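Local coordinates for protein chlorite dismutase (Nitrobacter winogradskyi, PDB 3QPI) that binds heme b and, as a dimeric chlorite dismutase, converts chlorite into chloride and molecular oxygen, at residues F145-A148 against M154-D157; R105-D110 against A164-T169. One frame throughout, in Å; residues are numbered along the deposited sequence.

Contact 1: F145-A148 against M154-D157. With HEM (protoporphyrin IX containing Fe), chain C.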
ATOM      1  N   PHE A 145       2.872  -4.738   0.547  1.00 22.02           N
ATOM      2  CA  PHE A 145       4.119  -4.820   1.301  1.00 26.27           C
ATOM      3  C   PHE A 145       4.442  -6.275   1.644  1.00 26.30           C
ATOM      4  O   PHE A 145       3.540  -7.059   1.965  1.00 25.04           O
ATOM      5  CB  PHE A 145       3.988  -4.001   2.609  1.00 24.33           C
ATOM      6  CG  PHE A 145       3.523  -2.602   2.374  1.00 24.59           C
ATOM      7  CD1 PHE A 145       4.430  -1.617   2.020  1.00 22.57           C
ATOM      8  CD2 PHE A 145       2.173  -2.283   2.451  1.00 22.08           C
ATOM      9  CE1 PHE A 145       4.001  -0.343   1.761  1.00 23.37           C
ATOM     10  CE2 PHE A 145       1.733  -1.015   2.183  1.00 22.12           C
ATOM     11  CZ  PHE A 145       2.647  -0.030   1.848  1.00 25.45           C
ATOM     12  N   GLU A 146       5.725  -6.614   1.604  1.00 23.70           N
ATOM     13  CA  GLU A 146       6.193  -7.946   1.950  1.00 28.00           C
ATOM     14  C   GLU A 146       7.361  -7.827   2.896  1.00 29.75           C
ATOM     15  O   GLU A 146       8.216  -6.953   2.707  1.00 30.69           O
ATOM     16  CB  GLU A 146       6.669  -8.699   0.706  1.00 26.33           C
ATOM     17  CG  GLU A 146       5.664  -8.775  -0.376  1.00 26.18           C
ATOM     18  CD  GLU A 146       6.144  -9.602  -1.577  1.00 31.73           C
ATOM     19  OE1 GLU A 146       7.332 -10.032  -1.623  1.00 29.88           O
ATOM     20  OE2 GLU A 146       5.316  -9.808  -2.479  1.00 26.36           O
ATOM     21  N   TYR A 147       7.421  -8.727   3.880  1.00 28.61           N
ATOM     22  CA  TYR A 147       8.481  -8.698   4.896  1.00 29.75           C
ATOM     23  C   TYR A 147       8.599 -10.032   5.627  1.00 30.37           C
ATOM     24  O   TYR A 147       7.670 -10.839   5.627  1.00 28.03           O
ATOM     25  CB  TYR A 147       8.205  -7.594   5.910  1.00 27.22           C
ATOM     26  CG  TYR A 147       6.756  -7.530   6.326  1.00 29.97           C
ATOM     27  CD1 TYR A 147       5.840  -6.784   5.592  1.00 27.62           C
ATOM     28  CD2 TYR A 147       6.297  -8.212   7.439  1.00 27.94           C
ATOM     29  CE1 TYR A 147       4.513  -6.720   5.954  1.00 25.25           C
ATOM     30  CE2 TYR A 147       4.951  -8.143   7.818  1.00 28.73           C
ATOM     31  CZ  TYR A 147       4.062  -7.393   7.065  1.00 28.01           C
ATOM     32  OH  TYR A 147       2.715  -7.315   7.406  1.00 24.04           O
ATOM     33  N   ALA A 148       9.747 -10.256   6.253  1.00 30.11           N
ATOM     34  CA  ALA A 148       9.950 -11.439   7.082  1.00 31.15           C
ATOM     35  C   ALA A 148       9.081 -11.339   8.333  1.00 30.68           C
ATOM     36  O   ALA A 148       8.779 -10.234   8.784  1.00 29.30           O
ATOM     37  CB  ALA A 148      11.424 -11.579   7.447  1.00 28.90           C
ATOM     38  N   MET A 154       8.002  -3.893  13.250  1.00 36.07           N
ATOM     39  CA  MET A 154       8.509  -2.730  12.531  1.00 40.06           C
ATOM     40  C   MET A 154       7.488  -2.266  11.497  1.00 39.47           C
ATOM     41  O   MET A 154       7.257  -1.074  11.346  1.00 37.71           O
ATOM     42  CB  MET A 154       9.788  -3.060  11.779  1.00 42.67           C
ATOM     43  CG  MET A 154      10.997  -3.290  12.630  1.00 46.36           C
ATOM     44  SD  MET A 154      12.373  -3.806  11.579  1.00 54.91           S
ATOM     45  CE  MET A 154      12.181  -2.668  10.198  1.00 49.51           C
ATOM     46  N   PHE A 155       6.892  -3.205  10.764  1.00 31.60           N
ATOM     47  CA  PHE A 155       5.892  -2.814   9.778  1.00 29.71           C
ATOM     48  C   PHE A 155       4.690  -2.122  10.436  1.00 29.19           C
ATOM     49  O   PHE A 155       4.269  -1.058   9.978  1.00 29.97           O
ATOM     50  CB  PHE A 155       5.423  -3.983   8.885  1.00 27.65           C
ATOM     51  CG  PHE A 155       4.387  -3.562   7.868  1.00 29.06           C
ATOM     52  CD1 PHE A 155       4.759  -2.807   6.757  1.00 26.75           C
ATOM     53  CD2 PHE A 155       3.041  -3.863   8.055  1.00 23.95           C
ATOM     54  CE1 PHE A 155       3.817  -2.381   5.850  1.00 24.89           C
ATOM     55  CE2 PHE A 155       2.107  -3.450   7.162  1.00 24.20           C
ATOM     56  CZ  PHE A 155       2.484  -2.702   6.043  1.00 23.19           C
ATOM     57  N   GLU A 156       4.136  -2.679  11.505  1.00 26.27           N
ATOM     58  CA  GLU A 156       2.974  -2.022  12.086  1.00 32.09           C
ATOM     59  C   GLU A 156       3.365  -0.658  12.667  1.00 31.68           C
ATOM     60  O   GLU A 156       2.538   0.245  12.747  1.00 30.06           O
ATOM     61  CB  GLU A 156       2.301  -2.882  13.151  1.00 31.94           C
ATOM     62  CG  GLU A 156       1.870  -4.247  12.660  1.00 30.23           C
ATOM     63  CD  GLU A 156       0.941  -4.178  11.468  1.00 32.57           C
ATOM     64  OE1 GLU A 156       0.388  -3.090  11.194  1.00 29.59           O
ATOM     65  OE2 GLU A 156       0.766  -5.216  10.786  1.00 32.01           O
ATOM     66  N   ASP A 157       4.633  -0.518  13.041  1.00 39.30           N
ATOM     67  CA  ASP A 157       5.166   0.737  13.572  1.00 41.60           C
ATOM     68  C   ASP A 157       5.252   1.809  12.479  1.00 39.92           C
ATOM     69  O   ASP A 157       4.799   2.945  12.650  1.00 38.48           O
ATOM     70  CB  ASP A 157       6.559   0.495  14.165  1.00 42.85           C
ATOM     71  CG  ASP A 157       7.155   1.741  14.769  1.00 48.90           C
ATOM     72  OD1 ASP A 157       6.518   2.333  15.675  1.00 52.47           O
ATOM     73  OD2 ASP A 157       8.259   2.143  14.334  1.00 50.51           O
TER
HETATM   74  CHA HEM C1001       3.535   6.703  -2.292  1.00 18.80           C
HETATM   75  CHB HEM C1001       7.701   5.325  -0.381  1.00 24.82           C
HETATM   76  CHC HEM C1001       5.308   2.792   3.012  1.00 20.79           C
HETATM   77  CHD HEM C1001       1.229   4.420   1.260  1.00 17.06           C
HETATM   78  C1A HEM C1001       4.846   6.498  -2.027  1.00  6.83           C
HETATM   79  C2A HEM C1001       5.891   7.065  -2.865  1.00 12.52           C
HETATM   80  C3A HEM C1001       7.086   6.689  -2.370  1.00  4.80           C
HETATM   81  C4A HEM C1001       6.791   5.880  -1.189  1.00 19.25           C
HETATM   82  CMA HEM C1001       8.496   7.088  -2.942  1.00 28.10           C
HETATM   83  CAA HEM C1001       5.558   7.967  -4.064  1.00 17.10           C
HETATM   84  CBA HEM C1001       5.543   7.248  -5.406  1.00 30.24           C
HETATM   85  CGA HEM C1001       5.396   8.331  -6.455  1.00 33.27           C
HETATM   86  O1A HEM C1001       4.306   8.361  -7.056  1.00 27.72           O
HETATM   87  O2A HEM C1001       6.328   9.169  -6.674  1.00 26.85           O
HETATM   88  C1B HEM C1001       7.348   4.532   0.656  1.00 20.73           C
HETATM   89  C2B HEM C1001       8.328   3.769   1.388  1.00 16.78           C
HETATM   90  C3B HEM C1001       7.668   3.047   2.283  1.00 21.82           C
HETATM   91  C4B HEM C1001       6.254   3.349   2.179  1.00 11.90           C
HETATM   92  CMB HEM C1001       9.861   3.720   1.168  1.00 20.67           C
HETATM   93  CAB HEM C1001       8.366   2.094   3.279  1.00 28.91           C
HETATM   94  CBB HEM C1001       7.936   0.835   3.390  1.00 26.00           C
HETATM   95  C1C HEM C1001       3.992   3.014   2.877  1.00  7.42           C
HETATM   96  C2C HEM C1001       2.895   2.461   3.673  1.00 15.42           C
HETATM   97  C3C HEM C1001       1.765   2.910   3.129  1.00 11.41           C
HETATM   98  C4C HEM C1001       2.134   3.777   2.024  1.00 18.72           C
HETATM   99  CMC HEM C1001       3.067   1.473   4.851  1.00 11.66           C
HETATM  100  CAC HEM C1001       0.300   2.689   3.542  1.00 26.62           C
HETATM  101  CBC HEM C1001       0.010   2.416   4.822  1.00 30.78           C
HETATM  102  C1D HEM C1001       1.438   5.129   0.145  1.00 17.59           C
HETATM  103  C2D HEM C1001       0.375   5.727  -0.625  1.00  9.98           C
HETATM  104  C3D HEM C1001       1.128   6.433  -1.743  1.00 16.64           C
HETATM  105  C4D HEM C1001       2.532   6.202  -1.497  1.00  6.11           C
HETATM  106  CMD HEM C1001      -1.176   5.688  -0.431  1.00 22.39           C
HETATM  107  CAD HEM C1001       0.532   7.262  -2.888  1.00 17.08           C
HETATM  108  CBD HEM C1001       0.556   8.723  -2.411  1.00 22.89           C
HETATM  109  CGD HEM C1001      -0.179   9.585  -3.413  1.00 28.50           C
HETATM  110  O1D HEM C1001       0.177   9.523  -4.612  1.00 27.19           O
HETATM  111  O2D HEM C1001      -1.117  10.332  -3.017  1.00 28.47           O
HETATM  112  NA  HEM C1001       5.411   5.739  -0.986  1.00 10.34           N
HETATM  113  NB  HEM C1001       6.069   4.269   1.148  1.00 16.16           N
HETATM  114  NC  HEM C1001       3.495   3.818   1.890  1.00 18.53           N
HETATM  115  ND  HEM C1001       2.704   5.437  -0.382  1.00 13.16           N
HETATM  116 FE   HEM C1001       4.288   4.935   0.549  1.00 23.80          FE
HETATM  117  O   HOH W   1       2.181  -7.370  10.200  1.00 23.42           O
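Phe145, Tyr147 and Phe155 form an aromatic cluster between strand 141-147 and the start of helix 152-163. This is a strand packed against the helix that follows it, in the alpha+beta fold of the dimeric alpha-beta barrel clan. The two backbones stay 8.1 Å apart at their nearest CA atoms, those of Tyr147 and Phe155, and the aromatic side chains bridge this distance.

The stacking pair comes first. The Tyr147 and Phe155 rings make an offset stack, with centroids 4.8 Å apart and planes at 19°. The CB of Phe155 also makes a CH-pi contact over the centre of the Tyr147 face. Tyr147 CG lies between its backbone N and carbonyl carbon (chi1 43°), which turns the ring toward the helix. The Arg178 side chain of strand 171-181 also packs on both residues.

The second aromatic pair is oblique. The Phe145 and Phe155 planes meet at 46°, and Phe155 CE1 sits over one face of Phe145, 3.5 Å from Phe145 CG. The far end of Phe145 reaches the heme, where Phe145 CZ lies only 3.1 Å from heme C2C. Phe145 is therefore a wall of the heme pocket. Phe155 backs Phe145 and also meets the heme methyl CMC obliquely. Ala86 and Ile88 of strand 84-92 also pack on Phe155.

The polar part lies at the exposed side, on Glu156. Glu156 OE2 has a salt bridge to Arg178 NE, so its carboxylate ties the helix to strand 171-181. A water bridges this carboxylate to the phenol. It donates to Glu156 OE2 at 2.6 Å and is hydrogen-bonded to Tyr147 OH at 2.8 Å. That same hydroxyl oxygen, Tyr147 OH, rests 3.5 Å from Phe155 CD2.

Contact 2: R105-D110 against A164-T169; sequences RAIFED and ATEEWT. With HEM (protoporphyrin IX containing Fe), chain C.
Helix 101-111 meets the loop after helix 152-163 most closely at Phe108 and Glu167, whose CA atoms are 5.6 Å apart. The helix widens into a pi-type turn at 106-110. In the loop, 166-169 have helical backbone angles, and Glu166 O accepts from both Thr169 N and Thr169 OG1, the latter at 2.6 Å.

Ile107 CG2 packs on the loop backbone, 3.7 Å from Glu167 CA. Its CG1 branch crosses the Glu166 side chain near OE2.

Phe108 and Glu167 run side by side toward the heme. Glu167 is extended, with CG anti to the backbone N (chi1 172°). Its carboxylate is tilted 62° from the ring, and Glu167 OE1 comes 3.5 Å from Phe108 CD1. OE1 is hydrogen-bonded to ND1 of His114, the axial heme ligand, and OE2 forms a salt bridge with Lys92. The bond to ND1 helps fix the rotation of the His114 ring. Phe108 CZ lies 3.6 Å from heme CAA, and its ring stacks on His114.

Thus helix 101-111 and the loop leading to strand 171-181 form part of the pocket on the His114 side of the heme, with Lys92 supplied by strand 84-92.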
ATOM      1  N   ARG A 105       2.551  17.744  -3.233  1.00 29.09           N
ATOM      2  CA  ARG A 105       3.948  17.383  -2.988  1.00 27.38           C
ATOM      3  C   ARG A 105       4.442  17.901  -1.632  1.00 32.00           C
ATOM      4  O   ARG A 105       5.166  17.205  -0.922  1.00 30.10           O
ATOM      5  CB  ARG A 105       4.843  17.929  -4.103  1.00 27.32           C
ATOM      6  CG  ARG A 105       6.329  17.957  -3.754  1.00 28.34           C
ATOM      7  CD  ARG A 105       6.959  16.559  -3.606  1.00 32.44           C
ATOM      8  NE  ARG A 105       8.310  16.662  -3.053  1.00 33.97           N
ATOM      9  CZ  ARG A 105       9.217  15.691  -3.053  1.00 35.44           C
ATOM     10  NH1 ARG A 105       8.941  14.492  -3.586  1.00 31.77           N
ATOM     11  NH2 ARG A 105      10.413  15.923  -2.507  1.00 30.87           N
ATOM     12  N   ALA A 106       4.048  19.122  -1.274  1.00 35.37           N
ATOM     13  CA  ALA A 106       4.469  19.727  -0.012  1.00 35.87           C
ATOM     14  C   ALA A 106       3.940  18.960   1.217  1.00 36.65           C
ATOM     15  O   ALA A 106       4.678  18.683   2.159  1.00 35.80           O
ATOM     16  CB  ALA A 106       4.025  21.220   0.036  1.00 32.94           C
ATOM     17  N   ILE A 107       2.651  18.644   1.211  1.00 33.16           N
ATOM     18  CA  ILE A 107       2.068  17.802   2.242  1.00 34.83           C
ATOM     19  C   ILE A 107       2.717  16.417   2.283  1.00 35.07           C
ATOM     20  O   ILE A 107       3.132  15.961   3.347  1.00 31.82           O
ATOM     21  CB  ILE A 107       0.552  17.650   2.023  1.00 35.93           C
ATOM     22  CG1 ILE A 107      -0.120  19.026   2.178  1.00 37.17           C
ATOM     23  CG2 ILE A 107      -0.037  16.601   2.982  1.00 31.60           C
ATOM     24  CD1 ILE A 107      -1.611  19.030   1.884  1.00 38.65           C
ATOM     25  N   PHE A 108       2.809  15.766   1.121  1.00 33.22           N
ATOM     26  CA  PHE A 108       3.327  14.402   1.019  1.00 29.40           C
ATOM     27  C   PHE A 108       4.741  14.318   1.566  1.00 30.07           C
ATOM     28  O   PHE A 108       5.031  13.471   2.399  1.00 30.61           O
ATOM     29  CB  PHE A 108       3.285  13.946  -0.451  1.00 31.62           C
ATOM     30  CG  PHE A 108       4.032  12.650  -0.741  1.00 30.29           C
ATOM     31  CD1 PHE A 108       3.402  11.417  -0.600  1.00 29.91           C
ATOM     32  CD2 PHE A 108       5.342  12.674  -1.208  1.00 27.81           C
ATOM     33  CE1 PHE A 108       4.073  10.231  -0.906  1.00 27.60           C
ATOM     34  CE2 PHE A 108       6.018  11.483  -1.510  1.00 29.18           C
ATOM     35  CZ  PHE A 108       5.384  10.272  -1.350  1.00 26.98           C
ATOM     36  N   GLU A 109       5.631  15.189   1.109  1.00 32.35           N
ATOM     37  CA  GLU A 109       7.007  15.105   1.562  1.00 35.30           C
ATOM     38  C   GLU A 109       7.407  16.195   2.589  1.00 37.74           C
ATOM     39  O   GLU A 109       7.873  15.877   3.685  1.00 37.73           O
ATOM     40  CB  GLU A 109       7.951  15.108   0.360  1.00 34.45           C
ATOM     41  CG  GLU A 109       9.400  14.787   0.724  1.00 35.90           C
ATOM     42  CD  GLU A 109       9.555  13.462   1.472  1.00 38.45           C
ATOM     43  OE1 GLU A 109      10.616  13.245   2.093  1.00 38.87           O
ATOM     44  OE2 GLU A 109       8.622  12.627   1.448  1.00 39.96           O
ATOM     45  N   ASP A 110       7.240  17.472   2.262  1.00 39.75           N
ATOM     46  CA  ASP A 110       7.815  18.503   3.133  1.00 43.57           C
ATOM     47  C   ASP A 110       7.193  18.504   4.530  1.00 40.94           C
ATOM     48  O   ASP A 110       7.893  18.689   5.501  1.00 43.02           O
ATOM     49  CB  ASP A 110       7.745  19.881   2.489  1.00 48.98           C
ATOM     50  CG  ASP A 110       8.588  19.973   1.223  1.00 54.65           C
ATOM     51  OD1 ASP A 110       9.485  19.119   1.013  1.00 54.50           O
ATOM     52  OD2 ASP A 110       8.351  20.903   0.427  1.00 58.91           O
ATOM     53  N   ALA A 164      -0.150   8.947  11.401  1.00 33.02           N
ATOM     54  CA  ALA A 164      -0.184  10.176  12.231  1.00 37.93           C
ATOM     55  C   ALA A 164       0.129  11.455  11.438  1.00 38.60           C
ATOM     56  O   ALA A 164       0.158  12.533  12.009  1.00 39.38           O
ATOM     57  CB  ALA A 164       0.780  10.067  13.423  1.00 31.81           C
ATOM     58  N   THR A 165       0.377  11.340  10.134  1.00 34.33           N
ATOM     59  CA  THR A 165       0.894  12.471   9.362  1.00 31.55           C
ATOM     60  C   THR A 165      -0.228  13.334   8.812  1.00 32.59           C
ATOM     61  O   THR A 165      -1.396  12.927   8.809  1.00 30.87           O
ATOM     62  CB  THR A 165       1.779  12.003   8.230  1.00 34.64           C
ATOM     63  OG1 THR A 165       1.012  11.195   7.317  1.00 34.79           O
ATOM     64  CG2 THR A 165       2.949  11.181   8.798  1.00 34.41           C
ATOM     65  N   GLU A 166       0.125  14.555   8.419  1.00 35.45           N
ATOM     66  CA  GLU A 166      -0.830  15.462   7.779  1.00 37.39           C
ATOM     67  C   GLU A 166      -1.358  14.823   6.478  1.00 38.04           C
ATOM     68  O   GLU A 166      -2.546  14.953   6.149  1.00 34.66           O
ATOM     69  CB  GLU A 166      -0.179  16.815   7.490  1.00 37.21           C
ATOM     70  CG  GLU A 166      -1.132  17.863   6.891  1.00 41.34           C
ATOM     71  CD  GLU A 166      -0.475  19.235   6.716  1.00 44.45           C
ATOM     72  OE1 GLU A 166       0.425  19.563   7.515  1.00 41.47           O
ATOM     73  OE2 GLU A 166      -0.849  19.984   5.773  1.00 45.73           O
ATOM     74  N   GLU A 167      -0.480  14.138   5.746  1.00 30.56           N
ATOM     75  CA  GLU A 167      -0.926  13.424   4.567  1.00 32.95           C
ATOM     76  C   GLU A 167      -2.134  12.547   4.900  1.00 31.76           C
ATOM     77  O   GLU A 167      -3.108  12.520   4.151  1.00 30.07           O
ATOM     78  CB  GLU A 167       0.182  12.563   3.965  1.00 32.15           C
ATOM     79  CG  GLU A 167      -0.350  11.652   2.838  1.00 36.44           C
ATOM     80  CD  GLU A 167       0.740  10.879   2.101  1.00 38.13           C
ATOM     81  OE1 GLU A 167       1.895  10.886   2.565  1.00 36.35           O
ATOM     82  OE2 GLU A 167       0.442  10.281   1.036  1.00 39.72           O
ATOM     83  N   TRP A 168      -2.084  11.844   6.028  1.00 30.06           N
ATOM     84  CA  TRP A 168      -3.139  10.896   6.340  1.00 29.96           C
ATOM     85  C   TRP A 168      -4.466  11.520   6.765  1.00 35.86           C
ATOM     86  O   TRP A 168      -5.484  10.819   6.781  1.00 30.16           O
ATOM     87  CB  TRP A 168      -2.691   9.844   7.364  1.00 31.47           C
ATOM     88  CG  TRP A 168      -2.560   8.469   6.673  1.00 35.96           C
ATOM     89  CD1 TRP A 168      -3.432   7.412   6.745  1.00 32.35           C
ATOM     90  CD2 TRP A 168      -1.516   8.066   5.768  1.00 31.96           C
ATOM     91  NE1 TRP A 168      -2.976   6.365   5.960  1.00 31.96           N
ATOM     92  CE2 TRP A 168      -1.802   6.739   5.358  1.00 32.91           C
ATOM     93  CE3 TRP A 168      -0.355   8.689   5.290  1.00 29.75           C
ATOM     94  CZ2 TRP A 168      -0.968   6.028   4.488  1.00 30.61           C
ATOM     95  CZ3 TRP A 168       0.481   7.978   4.430  1.00 31.67           C
ATOM     96  CH2 TRP A 168       0.158   6.664   4.030  1.00 32.72           C
ATOM     97  N   THR A 169      -4.468  12.820   7.082  1.00 36.42           N
ATOM     98  CA  THR A 169      -5.716  13.485   7.435  1.00 37.75           C
ATOM     99  C   THR A 169      -6.626  13.540   6.224  1.00 37.84           C
ATOM    100  O   THR A 169      -7.826  13.764   6.362  1.00 37.06           O
ATOM    101  CB  THR A 169      -5.512  14.936   7.971  1.00 37.66           C
ATOM    102  OG1 THR A 169      -4.937  15.743   6.943  1.00 35.05           O
ATOM    103  CG2 THR A 169      -4.607  14.958   9.196  1.00 34.93           C
TER
HETATM  104  CHA HEM C1001       3.535   6.703  -2.292  1.00 18.80           C
HETATM  105  CHB HEM C1001       7.701   5.325  -0.381  1.00 24.82           C
HETATM  106  CHC HEM C1001       5.308   2.792   3.012  1.00 20.79           C
HETATM  107  CHD HEM C1001       1.229   4.420   1.260  1.00 17.06           C
HETATM  108  C1A HEM C1001       4.846   6.498  -2.027  1.00  6.83           C
HETATM  109  C2A HEM C1001       5.891   7.065  -2.865  1.00 12.52           C
HETATM  110  C3A HEM C1001       7.086   6.689  -2.370  1.00  4.80           C
HETATM  111  C4A HEM C1001       6.791   5.880  -1.189  1.00 19.25           C
HETATM  112  CMA HEM C1001       8.496   7.088  -2.942  1.00 28.10           C
HETATM  113  CAA HEM C1001       5.558   7.967  -4.064  1.00 17.10           C
HETATM  114  CBA HEM C1001       5.543   7.248  -5.406  1.00 30.24           C
HETATM  115  CGA HEM C1001       5.396   8.331  -6.455  1.00 33.27           C
HETATM  116  O1A HEM C1001       4.306   8.361  -7.056  1.00 27.72           O
HETATM  117  O2A HEM C1001       6.328   9.169  -6.674  1.00 26.85           O
HETATM  118  C1B HEM C1001       7.348   4.532   0.656  1.00 20.73           C
HETATM  119  C2B HEM C1001       8.328   3.769   1.388  1.00 16.78           C
HETATM  120  C3B HEM C1001       7.668   3.047   2.283  1.00 21.82           C
HETATM  121  C4B HEM C1001       6.254   3.349   2.179  1.00 11.90           C
HETATM  122  CMB HEM C1001       9.861   3.720   1.168  1.00 20.67           C
HETATM  123  CAB HEM C1001       8.366   2.094   3.279  1.00 28.91           C
HETATM  124  CBB HEM C1001       7.936   0.835   3.390  1.00 26.00           C
HETATM  125  C1C HEM C1001       3.992   3.014   2.877  1.00  7.42           C
HETATM  126  C2C HEM C1001       2.895   2.461   3.673  1.00 15.42           C
HETATM  127  C3C HEM C1001       1.765   2.910   3.129  1.00 11.41           C
HETATM  128  C4C HEM C1001       2.134   3.777   2.024  1.00 18.72           C
HETATM  129  CMC HEM C1001       3.067   1.473   4.851  1.00 11.66           C
HETATM  130  CAC HEM C1001       0.300   2.689   3.542  1.00 26.62           C
HETATM  131  CBC HEM C1001       0.010   2.416   4.822  1.00 30.78           C
HETATM  132  C1D HEM C1001       1.438   5.129   0.145  1.00 17.59           C
HETATM  133  C2D HEM C1001       0.375   5.727  -0.625  1.00  9.98           C
HETATM  134  C3D HEM C1001       1.128   6.433  -1.743  1.00 16.64           C
HETATM  135  C4D HEM C1001       2.532   6.202  -1.497  1.00  6.11           C
HETATM  136  CMD HEM C1001      -1.176   5.688  -0.431  1.00 22.39           C
HETATM  137  CAD HEM C1001       0.532   7.262  -2.888  1.00 17.08           C
HETATM  138  CBD HEM C1001       0.556   8.723  -2.411  1.00 22.89           C
HETATM  139  CGD HEM C1001      -0.179   9.585  -3.413  1.00 28.50           C
HETATM  140  O1D HEM C1001       0.177   9.523  -4.612  1.00 27.19           O
HETATM  141  O2D HEM C1001      -1.117  10.332  -3.017  1.00 28.47           O
HETATM  142  NA  HEM C1001       5.411   5.739  -0.986  1.00 10.34           N
HETATM  143  NB  HEM C1001       6.069   4.269   1.148  1.00 16.16           N
HETATM  144  NC  HEM C1001       3.495   3.818   1.890  1.00 18.53           N
HETATM  145  ND  HEM C1001       2.704   5.437  -0.382  1.00 13.16           N
HETATM  146 FE   HEM C1001       4.288   4.935   0.549  1.00 23.80          FE

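Both contacts are mostly buried and both reach the same heme, yet they do not touch; their centres lie 21 Å apart. Contact 1 is nearer the middle of the chain, about 11 Å from its centre against about 16 Å for contact 2. Contact 1 joins neighbours in sequence, a strand and the next helix. Contact 2 joins distant parts, a helix and a loop. Helix 152-163 links them, since 154-157 lies near its start and 164-169 follows its end. Contact 1 is chiefly aromatic, with its charged group, Glu156, exposed. Contact 2 buries a carboxylate that is paired with the axial histidine and a lysine.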